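Local atomic coordinates of phosphatidylethanolamine-binding protein (Plasmodium vivax, PDB entry 2GZQ), a protein that probably binds phosphatidylethanolamine or related phosphate-bearing ligands. Residues N173-Q176 with N180-Q183; P25-D30 with I84-P89; C78-M83 with I121-Y126. All coordinates share one frame; numbering follows the deposited sequence. Where two conformers were deposited one is given.

Contact 1. Residues N173-Q176 with N180-Q183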
loop_
_atom_site.group_PDB
_atom_site.type_symbol
_atom_site.label_atom_id
_atom_site.label_comp_id
_atom_site.label_asym_id
_atom_site.label_seq_id
_atom_site.Cartn_x
_atom_site.Cartn_y
_atom_site.Cartn_z
ATOM N N ASN A 173 4.789 6.435 10.156
ATOM C CA ASN A 173 5.782 6.216 11.205
ATOM C C ASN A 173 6.756 7.347 11.319
ATOM O O ASN A 173 7.947 7.160 11.533
ATOM C CB ASN A 173 6.533 4.904 11.042
ATOM C CG ASN A 173 7.249 4.522 12.316
ATOM O OD1 ASN A 173 6.727 4.801 13.387
ATOM N ND2 ASN A 173 8.486 3.965 12.217
ATOM N N ASN A 174 6.239 8.557 11.205
ATOM C CA ASN A 174 7.031 9.788 11.269
ATOM C C ASN A 174 8.077 9.864 10.152
ATOM O O ASN A 174 9.125 10.502 10.336
ATOM C CB ASN A 174 7.710 9.937 12.647
ATOM C CG ASN A 174 6.732 10.277 13.757
ATOM O OD1 ASN A 174 6.828 9.748 14.861
ATOM N ND2 ASN A 174 5.774 11.123 13.448
ATOM N N CYS A 175 7.801 9.230 9.011
ATOM C CA CYS A 175 8.596 9.440 7.799
ATOM C C CYS A 175 7.790 10.130 6.695
ATOM O O CYS A 175 8.260 10.251 5.543
ATOM C CB CYS A 175 9.167 8.128 7.279
ATOM S SG CYS A 175 10.220 7.278 8.467
ATOM N N GLN A 176 6.604 10.576 7.072
ATOM C CA GLN A 176 5.706 11.411 6.280
ATOM C C GLN A 176 4.932 10.597 5.242
ATOM O O GLN A 176 3.713 10.540 5.323
ATOM C CB GLN A 176 6.427 12.608 5.681
ATOM C CG GLN A 176 7.280 13.339 6.701
ATOM C CD GLN A 176 6.542 13.646 7.992
ATOM O OE1 GLN A 176 5.465 14.228 7.966
ATOM N NE2 GLN A 176 7.148 13.291 9.133
ATOM N N ASN A 180 8.331 8.672 0.359
ATOM C CA ASN A 180 9.581 9.070 1.008
ATOM C C ASN A 180 10.371 7.847 1.506
ATOM O O ASN A 180 11.581 7.747 1.302
ATOM C CB ASN A 180 9.318 10.064 2.127
ATOM C CG ASN A 180 10.588 10.668 2.670
ATOM O OD1 ASN A 180 11.477 11.042 1.910
ATOM N ND2 ASN A 180 10.681 10.814 3.990
ATOM N N VAL A 181 9.680 6.935 2.167
ATOM C CA VAL A 181 10.317 5.712 2.630
ATOM C C VAL A 181 10.925 4.890 1.505
ATOM O O VAL A 181 12.053 4.437 1.599
ATOM C CB VAL A 181 9.351 4.871 3.459
ATOM C CG1 VAL A 181 9.941 3.510 3.774
ATOM C CG2 VAL A 181 9.002 5.607 4.756
ATOM N N ILE A 182 10.200 4.777 0.405
ATOM C CA ILE A 182 10.676 4.038 -0.731
ATOM C C ILE A 182 11.944 4.658 -1.298
ATOM O O ILE A 182 12.957 3.988 -1.517
ATOM C CB ILE A 182 9.545 3.946 -1.766
ATOM C CG1 ILE A 182 8.446 3.022 -1.242
ATOM C CG2 ILE A 182 10.067 3.517 -3.168
ATOM C CD1 ILE A 182 7.122 3.173 -1.964
ATOM N N GLN A 183 11.925 5.963 -1.508
ATOM C CA GLN A 183 13.041 6.583 -2.196
ATOM C C GLN A 183 14.247 6.647 -1.262
ATOM O O GLN A 183 15.384 6.447 -1.707
ATOM C CB GLN A 183 12.683 7.926 -2.850
ATOM C CG GLN A 183 12.330 8.985 -1.908
ATOM C CD GLN A 183 13.522 9.706 -1.408
ATOM O OE1 GLN A 183 14.540 9.783 -2.080
ATOM N NE2 GLN A 183 13.415 10.230 -0.204
#
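The CG2 methyl of Val-181 packs on CB of Cys-175 at 3.6 Å, where a left-handed turn of helix leads by a short link into helix 178-184. The turn is weakly bonded and runs out in the first segment, and Asn-173 and Asn-174 both have positive phi angles, as left-handed helix requires. Asparagine tolerates this conformation better than most residues that carry a side chain. Cys-175 returns to negative phi and aims its CB at helix 178-184. Val-181 places CG1 anti to its backbone N (chi1 172°), which leaves CG2 beside that N and turned to the cysteine. A compact branched residue suits this buried site, since its CG2 serves the cysteine while its side chain also touches Phe-172 and Val-158.

The polar half of the contact belongs to Asn-180. Its ND2 donates to the backbone O of Cys-175 at 2.9 Å, a nearly straight bond (166° at the hydrogen) that lies in the asparagine amide plane but comes in tilted from the plane of the carbonyl. A short amide fits here, because it reaches the loop carbonyl from the helix's first turn, where the Asn-180 backbone N is bonded to Ser-177 OG. The other end of the amide is held as well: one helical turn on, Gln-183 NE2 donates to Asn-180 OD1 at 3.0 Å, along a more bent path.

Contact 2. Residues P25-D30 with I84-P89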
loop_
_atom_site.group_PDB
_atom_site.type_symbol
_atom_site.label_atom_id
_atom_site.label_comp_id
_atom_site.label_asym_id
_atom_site.label_seq_id
_atom_site.Cartn_x
_atom_site.Cartn_y
_atom_site.Cartn_z
ATOM N N PRO A 25 -0.137 14.324 -7.913
ATOM C CA PRO A 25 1.045 14.254 -7.038
ATOM C C PRO A 25 0.823 13.899 -5.565
ATOM O O PRO A 25 1.765 13.985 -4.804
ATOM C CB PRO A 25 1.541 15.688 -7.096
ATOM C CG PRO A 25 0.285 16.495 -7.128
ATOM C CD PRO A 25 -0.712 15.692 -7.917
ATOM N N HIS A 26 -0.386 13.531 -5.147
ATOM C CA HIS A 26 -0.695 13.399 -3.709
ATOM C C HIS A 26 -0.023 12.200 -3.076
ATOM O O HIS A 26 0.337 12.255 -1.889
ATOM C CB HIS A 26 -2.180 13.301 -3.452
ATOM C CG HIS A 26 -2.910 14.546 -3.765
ATOM N ND1 HIS A 26 -4.284 14.603 -3.772
ATOM C CD2 HIS A 26 -2.473 15.786 -4.083
ATOM C CE1 HIS A 26 -4.672 15.822 -4.086
ATOM N NE2 HIS A 26 -3.584 16.560 -4.272
ATOM N N VAL A 27 0.107 11.111 -3.834
ATOM C CA VAL A 27 0.777 9.911 -3.357
ATOM C C VAL A 27 2.165 9.767 -3.967
ATOM O O VAL A 27 3.132 9.514 -3.249
ATOM C CB VAL A 27 -0.085 8.648 -3.674
ATOM C CG1 VAL A 27 0.650 7.380 -3.327
ATOM C CG2 VAL A 27 -1.392 8.715 -2.976
ATOM N N PHE A 28 2.254 9.905 -5.287
ATOM C CA PHE A 28 3.525 9.894 -5.986
ATOM C C PHE A 28 3.781 11.298 -6.520
ATOM O O PHE A 28 2.973 11.816 -7.309
ATOM C CB PHE A 28 3.457 8.964 -7.197
ATOM C CG PHE A 28 3.171 7.527 -6.891
ATOM C CD1 PHE A 28 3.786 6.840 -5.870
ATOM C CD2 PHE A 28 2.298 6.842 -7.700
ATOM C CE1 PHE A 28 3.527 5.486 -5.662
ATOM C CE2 PHE A 28 2.023 5.500 -7.472
ATOM C CZ PHE A 28 2.651 4.845 -6.448
ATOM N N PRO A 29 4.846 11.971 -6.087
ATOM C CA PRO A 29 4.949 13.393 -6.424
ATOM C C PRO A 29 5.194 13.694 -7.884
ATOM O O PRO A 29 4.959 14.826 -8.302
ATOM C CB PRO A 29 6.105 13.899 -5.557
ATOM C CG PRO A 29 6.346 12.859 -4.543
ATOM C CD PRO A 29 5.907 11.547 -5.165
ATOM N N ASP A 30 5.615 12.722 -8.675
ATOM C CA ASP A 30 5.804 12.981 -10.115
ATOM C C ASP A 30 5.526 11.750 -10.990
ATOM O O ASP A 30 5.177 10.676 -10.519
ATOM C CB ASP A 30 7.197 13.544 -10.409
ATOM C CG ASP A 30 8.301 12.560 -10.124
ATOM O OD1 ASP A 30 8.222 11.395 -10.575
ATOM O OD2 ASP A 30 9.274 12.960 -9.453
ATOM N N ILE A 84 -1.860 2.266 2.329
ATOM C CA ILE A 84 -1.927 3.583 2.941
ATOM C C ILE A 84 -3.267 4.255 2.704
ATOM O O ILE A 84 -3.974 3.963 1.743
ATOM C CB ILE A 84 -0.811 4.528 2.477
ATOM C CG1 ILE A 84 -0.886 4.732 0.979
ATOM C CG2 ILE A 84 0.542 4.010 2.892
ATOM C CD1 ILE A 84 -0.184 5.957 0.504
ATOM N N ASP A 85 -3.573 5.217 3.560
ATOM C CA ASP A 85 -4.614 6.208 3.316
ATOM C C ASP A 85 -3.971 7.588 3.226
ATOM O O ASP A 85 -3.552 8.130 4.252
ATOM C CB ASP A 85 -5.648 6.162 4.436
ATOM C CG ASP A 85 -6.827 7.088 4.186
ATOM O OD1 ASP A 85 -7.716 7.173 5.069
ATOM O OD2 ASP A 85 -6.854 7.708 3.101
ATOM N N PRO A 86 -3.871 8.155 2.025
ATOM C CA PRO A 86 -3.350 9.496 1.876
ATOM C C PRO A 86 -4.351 10.571 2.286
ATOM O O PRO A 86 -4.011 11.744 2.337
ATOM C CB PRO A 86 -3.039 9.586 0.373
ATOM C CG PRO A 86 -4.097 8.677 -0.245
ATOM C CD PRO A 86 -4.319 7.577 0.742
ATOM N N ASP A 87 -5.573 10.176 2.580
ATOM C CA ASP A 87 -6.673 11.088 2.845
ATOM C C ASP A 87 -7.138 10.996 4.288
ATOM O O ASP A 87 -8.330 11.015 4.601
ATOM C CB ASP A 87 -7.782 10.757 1.872
ATOM C CG ASP A 87 -7.351 10.971 0.423
ATOM O OD1 ASP A 87 -6.634 11.959 0.171
ATOM O OD2 ASP A 87 -7.730 10.165 -0.461
ATOM N N PHE A 88 -6.178 10.842 5.180
ATOM C CA PHE A 88 -6.443 10.632 6.601
ATOM C C PHE A 88 -6.095 11.861 7.410
ATOM O O PHE A 88 -5.003 12.399 7.238
ATOM C CB PHE A 88 -5.583 9.471 7.107
ATOM C CG PHE A 88 -5.800 9.170 8.549
ATOM C CD1 PHE A 88 -5.093 9.829 9.519
ATOM C CD2 PHE A 88 -6.757 8.242 8.938
ATOM C CE1 PHE A 88 -5.316 9.572 10.858
ATOM C CE2 PHE A 88 -6.980 7.989 10.285
ATOM C CZ PHE A 88 -6.264 8.660 11.232
ATOM N N PRO A 89 -6.957 12.264 8.342
ATOM C CA PRO A 89 -8.249 11.693 8.672
ATOM C C PRO A 89 -9.350 11.985 7.689
ATOM O O PRO A 89 -10.382 11.299 7.715
ATOM C CB PRO A 89 -8.576 12.283 10.050
ATOM C CG PRO A 89 -7.718 13.438 10.204
ATOM C CD PRO A 89 -6.558 13.319 9.271
#
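The backbone N of Asp-87, directly after the Pro-86 ring that meets Val-27, donates to Asp-85 OD2 at 2.8 Å. This bond closes an Asx turn around the proline, and it reaches the oxygen from above the carboxylate plane. Having no N-H to satisfy, Pro-86 can sit inside the turn and give its apolar ring to the neighbouring segment. Val-27 supplies the other surface. Its CG2 lies 3.8 Å from Pro-86 CB, the two side chains crossing at a slant, while CG1 meets Ile-84 CD1 tip to tip at 4.2 Å. Ile-84 reaches it with CG1 set between the backbone N and the carbonyl carbon (chi1 60°). The forked valine thus serves two neighbours at once, and the CG1 branch also covers a face of the Phe-28 ring near its rim.

No hydrogen bond joins the two segments directly, but Arg-139 spans them: its NH2 bonds to His-26 ND1 and forms a salt bridge with Asp-87 OD1. Asp-85 OD1, meanwhile, is bonded to His-138 ND1, so both acidic side chains of the turn are tied to strand 138-148. Asp-85, Pro-86, Asp-87 and, after a cis peptide, Pro-89 form the Asp-Pro-Asp-X-Pro signature of this family, which in relatives borders the anion-binding pocket.

Contact 3. Residues C78-M83 with I121-Y126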
loop_
_atom_site.group_PDB
_atom_site.type_symbol
_atom_site.label_atom_id
_atom_site.label_comp_id
_atom_site.label_asym_id
_atom_site.label_seq_id
_atom_site.Cartn_x
_atom_site.Cartn_y
_atom_site.Cartn_z
ATOM N N CYS A 78 12.853 -8.872 -3.784
ATOM C CA CYS A 78 11.524 -9.266 -3.369
ATOM C C CYS A 78 10.612 -8.047 -3.407
ATOM O O CYS A 78 11.063 -6.905 -3.565
ATOM C CB CYS A 78 11.558 -9.930 -1.997
ATOM S SG CYS A 78 12.290 -8.895 -0.755
ATOM N N TYR A 79 9.318 -8.293 -3.322
ATOM C CA TYR A 79 8.385 -7.192 -3.182
ATOM C C TYR A 79 8.228 -6.779 -1.738
ATOM O O TYR A 79 8.241 -7.593 -0.816
ATOM C CB TYR A 79 6.999 -7.547 -3.730
ATOM C CG TYR A 79 6.930 -7.839 -5.224
ATOM C CD1 TYR A 79 6.276 -8.949 -5.683
ATOM C CD2 TYR A 79 7.517 -7.001 -6.150
ATOM C CE1 TYR A 79 6.190 -9.232 -7.037
ATOM C CE2 TYR A 79 7.448 -7.278 -7.510
ATOM C CZ TYR A 79 6.769 -8.387 -7.945
ATOM O OH TYR A 79 6.740 -8.614 -9.307
ATOM N N ILE A 80 8.009 -5.488 -1.598
ATOM C CA ILE A 80 7.515 -4.879 -0.365
ATOM C C ILE A 80 6.234 -4.132 -0.710
ATOM O O ILE A 80 6.172 -3.406 -1.710
ATOM C CB ILE A 80 8.598 -3.971 0.303
ATOM C CG1 ILE A 80 8.069 -3.383 1.601
ATOM C CG2 ILE A 80 9.130 -2.936 -0.665
ATOM C CD1 ILE A 80 9.153 -2.715 2.453
ATOM N N LEU A 81 5.203 -4.341 0.100
ATOM C CA LEU A 81 3.863 -3.831 -0.168
ATOM C C LEU A 81 3.427 -2.977 1.006
ATOM O O LEU A 81 3.498 -3.409 2.158
ATOM C CB LEU A 81 2.921 -5.022 -0.333
ATOM C CG LEU A 81 1.456 -4.698 -0.587
ATOM C CD1 LEU A 81 1.204 -3.842 -1.794
ATOM C CD2 LEU A 81 0.655 -5.977 -0.715
ATOM N N PHE A 82 2.955 -1.775 0.698
ATOM C CA PHE A 82 2.413 -0.875 1.688
ATOM C C PHE A 82 0.950 -0.612 1.326
ATOM O O PHE A 82 0.653 -0.354 0.144
ATOM C CB PHE A 82 3.138 0.487 1.671
ATOM C CG PHE A 82 4.604 0.449 2.017
ATOM C CD1 PHE A 82 5.111 -0.353 3.011
ATOM C CD2 PHE A 82 5.509 1.259 1.343
ATOM C CE1 PHE A 82 6.461 -0.331 3.311
ATOM C CE2 PHE A 82 6.819 1.281 1.665
ATOM C CZ PHE A 82 7.313 0.485 2.621
HETATM N N MSE A 83 0.058 -0.606 2.307
HETATM C CA MSE A 83 -1.246 -0.066 2.118
HETATM C C MSE A 83 -1.396 1.191 2.965
HETATM O O MSE A 83 -1.065 1.186 4.161
HETATM C CB MSE A 83 -2.210 -1.121 2.556
HETATM C CG MSE A 83 -3.610 -0.726 2.460
HETATM SE SE MSE A 83 -4.518 -1.979 3.528
HETATM C CE MSE A 83 -6.292 -1.204 3.455
ATOM N N ILE A 121 8.267 -10.711 5.993
ATOM C CA ILE A 121 8.415 -10.032 7.265
ATOM C C ILE A 121 7.290 -9.022 7.326
ATOM O O ILE A 121 7.198 -8.122 6.470
ATOM C CB ILE A 121 9.774 -9.328 7.346
ATOM C CG1 ILE A 121 10.913 -10.304 7.125
ATOM C CG2 ILE A 121 9.906 -8.637 8.701
ATOM C CD1 ILE A 121 12.294 -9.694 7.204
ATOM N N THR A 122 6.448 -9.118 8.334
ATOM C CA THR A 122 5.398 -8.153 8.551
ATOM C C THR A 122 5.910 -6.985 9.395
ATOM O O THR A 122 6.068 -7.093 10.610
ATOM C CB THR A 122 4.150 -8.810 9.154
ATOM O OG1 THR A 122 3.630 -9.754 8.201
ATOM C CG2 THR A 122 3.079 -7.806 9.466
ATOM N N LEU A 123 6.256 -5.903 8.729
ATOM C CA LEU A 123 6.847 -4.756 9.395
ATOM C C LEU A 123 5.785 -3.947 10.142
ATOM O O LEU A 123 6.021 -3.409 11.199
ATOM C CB LEU A 123 7.548 -3.870 8.366
ATOM C CG LEU A 123 8.732 -4.497 7.652
ATOM C CD1 LEU A 123 9.184 -3.575 6.496
ATOM C CD2 LEU A 123 9.862 -4.759 8.589
ATOM N N LEU A 124 4.577 -3.898 9.583
ATOM C CA LEU A 124 3.412 -3.317 10.256
ATOM C C LEU A 124 2.210 -4.212 9.968
ATOM O O LEU A 124 1.778 -4.295 8.807
ATOM C CB LEU A 124 3.137 -1.895 9.764
ATOM C CG LEU A 124 4.244 -0.896 10.107
ATOM C CD1 LEU A 124 4.037 0.393 9.317
ATOM C CD2 LEU A 124 4.262 -0.590 11.609
ATOM N N PRO A 125 1.638 -4.849 11.012
ATOM C CA PRO A 125 0.555 -5.759 10.710
ATOM C C PRO A 125 -0.694 -4.997 10.265
ATOM O O PRO A 125 -0.926 -3.850 10.664
ATOM C CB PRO A 125 0.319 -6.487 12.032
ATOM C CG PRO A 125 0.811 -5.549 13.088
ATOM C CD PRO A 125 1.915 -4.758 12.459
ATOM N N TYR A 126 -1.498 -5.646 9.440
ATOM C CA TYR A 126 -2.686 -5.042 8.856
ATOM C C TYR A 126 -3.619 -4.498 9.916
ATOM O O TYR A 126 -4.017 -5.240 10.835
ATOM C CB TYR A 126 -3.428 -6.094 8.019
ATOM C CG TYR A 126 -4.627 -5.525 7.314
ATOM C CD1 TYR A 126 -4.522 -4.982 6.057
ATOM C CD2 TYR A 126 -5.872 -5.518 7.927
ATOM C CE1 TYR A 126 -5.619 -4.475 5.403
ATOM C CE2 TYR A 126 -6.988 -4.979 7.292
ATOM C CZ TYR A 126 -6.847 -4.433 6.033
ATOM O OH TYR A 126 -7.929 -3.869 5.366
#
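Met-83 and Tyr-126 bury the most surface here, with Leu-123 third. Met-83, incorporated as selenomethionine, extends fully from strand 77-85, with CG anti to the backbone N (chi1 179°) and an outstretched chain beyond. This carries SE to 3.3 Å from Tyr-126 CE1, a tight approach to be read with care because the residue has two deposited conformers. SE lies 4.5 Å from the ring centroid and 68° off the ring normal, an oblique Met-aromatic contact. The terminal CE continues past the ring carbons to 3.7 Å from the Tyr-126 OH. The length and flexibility of methionine suit this place, since they let the chain lie along the tyrosine ring. The hydroxyl itself is bonded to the backbone O of Thr-60.

Leu-123 sits at a corner of the edge strand, where it and Leu-124 both face Ala-103 in a classic beta bulge. Strand 99-107 runs between the two segments, and the contact is made by side chains long enough to reach past it. Leu-123 CD1 meets Ile-80 CD1 at 4.1 Å, with the two side chains crossing at about a right angle. Ile-80 and Met-83 leave opposite faces of their strand, and the second segment therefore meets both faces. With no hydrogen bond across the contact, its cohesion must come from dispersion and hydrophobic burial, with a Met-aromatic component at Tyr-126.

How the contacts relate
Strand 77-85 ties contacts 2 and 3 together: 78-83 and 84-89 adjoin in sequence, yet the contact centres lie about 18 Å apart, on opposite sides of the chain's centre. Contact 1 joins contact 3 through the helix packed on the large sheet, where Ile-182 CG1 lies 3.8 Å from Phe-82 CE2. Contacts 1 and 2 do not touch; their nearest atoms are about 6 Å apart. Contact 2 probably borders the anion pocket, as in relatives, and His-101, which packs on Met-83 of contact 3, may lie near it. Contact 1 may belong to the same region: Gln-176 bonds through its backbone to Asp-98, which Ile-84 and Pro-86 of contact 2 touch.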